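Latency-associated nuclear antigen (Murid herpesvirus 4, PDB 4BLG) probably binds viral DNA during latency through its C-terminal domain, the part of the protein present in this structure. Local coordinates at residues Q13-H18 and R101-Y106. Residues are numbered along the deposited sequence; the frame is centred on the assembly and turned at random.
With PO4 (phosphate ion), chain E.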
loop_
_atom_site.group_PDB
_atom_site.type_symbol
_atom_site.label_atom_id
_atom_site.label_comp_id
_atom_site.label_asym_id
_atom_site.label_seq_id
_atom_site.Cartn_x
_atom_site.Cartn_y
_atom_site.Cartn_z
ATOM N N GLN A 13 20.872 14.070 2.276
ATOM C CA GLN A 13 21.755 13.719 3.372
ATOM C C GLN A 13 21.207 14.279 4.668
ATOM O O GLN A 13 21.304 13.634 5.698
ATOM C CB GLN A 13 23.164 14.252 3.142
ATOM C CG GLN A 13 24.103 13.968 4.293
ATOM C CD GLN A 13 25.455 14.600 4.101
ATOM O OE1 GLN A 13 26.316 14.048 3.424
ATOM N NE2 GLN A 13 25.650 15.770 4.694
ATOM N N GLY A 14 20.633 15.479 4.611
ATOM C CA GLY A 14 20.067 16.111 5.789
ATOM C C GLY A 14 18.960 15.283 6.422
ATOM O O GLY A 14 19.033 14.884 7.579
ATOM N N MET A 15 17.912 15.003 5.667
ATOM C CA MET A 15 16.833 14.213 6.235
ATOM C C MET A 15 17.326 12.833 6.680
ATOM O O MET A 15 16.890 12.323 7.708
ATOM C CB MET A 15 15.679 14.068 5.261
ATOM C CG MET A 15 14.595 13.172 5.821
ATOM S SD MET A 15 13.042 13.270 4.940
ATOM C CE MET A 15 11.928 12.709 6.230
ATOM N N ARG A 16 18.242 12.239 5.923
ATOM C CA ARG A 16 18.749 10.909 6.262
ATOM C C ARG A 16 19.435 10.906 7.631
ATOM O O ARG A 16 19.149 10.075 8.505
ATOM C CB ARG A 16 19.701 10.404 5.167
ATOM C CG ARG A 16 18.962 9.837 3.951
ATOM C CD ARG A 16 19.898 9.203 2.930
ATOM N NE ARG A 16 20.665 10.189 2.170
ATOM C CZ ARG A 16 21.955 10.470 2.357
ATOM N NH1 ARG A 16 22.670 9.852 3.290
ATOM N NH2 ARG A 16 22.540 11.386 1.598
ATOM N N ARG A 17 20.322 11.872 7.827
ATOM C CA ARG A 17 21.095 11.931 9.041
ATOM C C ARG A 17 20.137 12.189 10.193
ATOM O O ARG A 17 20.261 11.597 11.266
ATOM C CB ARG A 17 22.189 13.003 8.938
ATOM C CG ARG A 17 23.319 12.629 7.976
ATOM C CD ARG A 17 24.399 13.704 7.870
ATOM N NE ARG A 17 25.620 13.162 7.282
ATOM C CZ ARG A 17 26.794 13.788 7.241
ATOM N NH1 ARG A 17 26.941 15.008 7.750
ATOM N NH2 ARG A 17 27.838 13.186 6.689
ATOM N N HIS A 18 19.147 13.039 9.946
ATOM C CA HIS A 18 18.186 13.364 10.973
ATOM C C HIS A 18 17.545 12.083 11.473
ATOM O O HIS A 18 17.558 11.811 12.669
ATOM C CB HIS A 18 17.107 14.318 10.467
ATOM C CG HIS A 18 15.965 14.472 11.423
ATOM N ND1 HIS A 18 16.033 15.269 12.547
ATOM C CD2 HIS A 18 14.741 13.897 11.448
ATOM C CE1 HIS A 18 14.894 15.191 13.210
ATOM N NE2 HIS A 18 14.093 14.367 12.562
ATOM N N ARG A 101 5.891 8.938 13.987
ATOM C CA ARG A 101 6.199 10.061 14.865
ATOM C C ARG A 101 7.417 10.837 14.384
ATOM O O ARG A 101 7.408 12.073 14.341
ATOM C CB ARG A 101 6.465 9.568 16.285
ATOM C CG ARG A 101 6.715 10.683 17.300
ATOM C CD ARG A 101 6.749 10.102 18.708
ATOM N NE ARG A 101 5.417 9.587 18.978
ATOM C CZ ARG A 101 5.118 8.327 19.282
ATOM N NH1 ARG A 101 6.050 7.397 19.450
ATOM N NH2 ARG A 101 3.854 7.989 19.452
ATOM N N VAL A 102 8.473 10.106 14.052
ATOM C CA VAL A 102 9.741 10.718 13.672
ATOM C C VAL A 102 9.611 11.443 12.340
ATOM O O VAL A 102 9.955 12.626 12.216
ATOM C CB VAL A 102 10.846 9.657 13.575
ATOM C CG1 VAL A 102 12.071 10.218 12.873
ATOM C CG2 VAL A 102 11.203 9.145 14.962
ATOM N N VAL A 103 9.087 10.731 11.346
ATOM C CA VAL A 103 8.986 11.280 10.006
ATOM C C VAL A 103 8.126 12.537 10.028
ATOM O O VAL A 103 8.484 13.533 9.422
ATOM C CB VAL A 103 8.420 10.255 9.003
ATOM C CG1 VAL A 103 8.203 10.907 7.646
ATOM C CG2 VAL A 103 9.365 9.070 8.872
ATOM N N LEU A 104 7.007 12.500 10.744
ATOM C CA LEU A 104 6.073 13.622 10.742
ATOM C C LEU A 104 6.524 14.793 11.613
ATOM O O LEU A 104 6.101 15.927 11.386
ATOM C CB LEU A 104 4.671 13.177 11.163
ATOM C CG LEU A 104 3.896 12.277 10.190
ATOM C CD1 LEU A 104 2.486 12.062 10.718
ATOM C CD2 LEU A 104 3.852 12.856 8.784
ATOM N N ALA A 105 7.357 14.545 12.617
ATOM C CA ALA A 105 7.961 15.668 13.333
ATOM C C ALA A 105 8.817 16.469 12.358
ATOM O O ALA A 105 8.725 17.697 12.299
ATOM C CB ALA A 105 8.791 15.189 14.510
ATOM N N TYR A 106 9.647 15.780 11.582
ATOM C CA TYR A 106 10.424 16.478 10.550
ATOM C C TYR A 106 9.518 17.210 9.530
ATOM O O TYR A 106 9.668 18.417 9.301
ATOM C CB TYR A 106 11.371 15.498 9.845
ATOM C CG TYR A 106 12.396 16.140 8.925
ATOM C CD1 TYR A 106 12.116 16.360 7.587
ATOM C CD2 TYR A 106 13.650 16.514 9.398
ATOM C CE1 TYR A 106 13.053 16.940 6.740
ATOM C CE2 TYR A 106 14.590 17.093 8.561
ATOM C CZ TYR A 106 14.285 17.301 7.229
ATOM O OH TYR A 106 15.207 17.875 6.383
HETATM P P PO4 E . 17.458 17.564 3.197
HETATM O O1 PO4 E . 16.128 17.848 3.855
HETATM O O2 PO4 E . 17.724 16.078 3.220
HETATM O O3 PO4 E . 17.425 18.048 1.768
HETATM O O4 PO4 E . 18.553 18.283 3.948
HETATM O O HOH W 1 11.860 13.644 13.739
#
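A Met-aromatic contact is the centre of this helix-helix packing in the LANA DNA-binding domain: M15 and H18, one turn apart on the first helix, meet the ring of Y106 from the same side of its plane. The short helical segments run closer to antiparallel than parallel, with axes 11.4 Å apart at an angle of 139°, a separation bridged mainly by the tyrosine. Y106 has CG anti to its backbone N (chi1 -170°), which carries the ring across to the amino-terminal half of helix 13-22. M15, extended beyond CG, passes obliquely along one face of that ring near its CD1-CE1 side, with CG over the rim; its SD sits 4.7 Å from the centroid of the Y106 ring, well off the normal, and its CE touches Y106 CD1 at 3.9 Å. The same methyl reaches V103 CG1 more loosely. H18 meets the tyrosine obliquely, the two planes turned by 45°: Y106 CD2 lies over one imidazole face, offset toward the rim, 3.5 Å from H18 CD2. A water in the imidazole plane joins H18 NE2 to V102 O, donating to the carbonyl, tying the histidine edge to the second helix's backbone. At the far end of the tyrosine, Y106 OH donates to O1 of a phosphate ion (2.7 Å), which approaches at the ring's edge. M15 N gives the same ion a nearly straight bond to O2, and K53 NZ is a third donor. The phosphate, probably from the crystallisation liquor, bridges the amino end of helix 13-22, helix 48-57 and the tyrosine of helix 93-110. Beyond the pair, M15 packs on K53, L54 and C57 of helix 48-57, V102 meets L19 and T22 farther along helix 13-22, and the Y106 ring meets Y110 one turn on in helix 93-110.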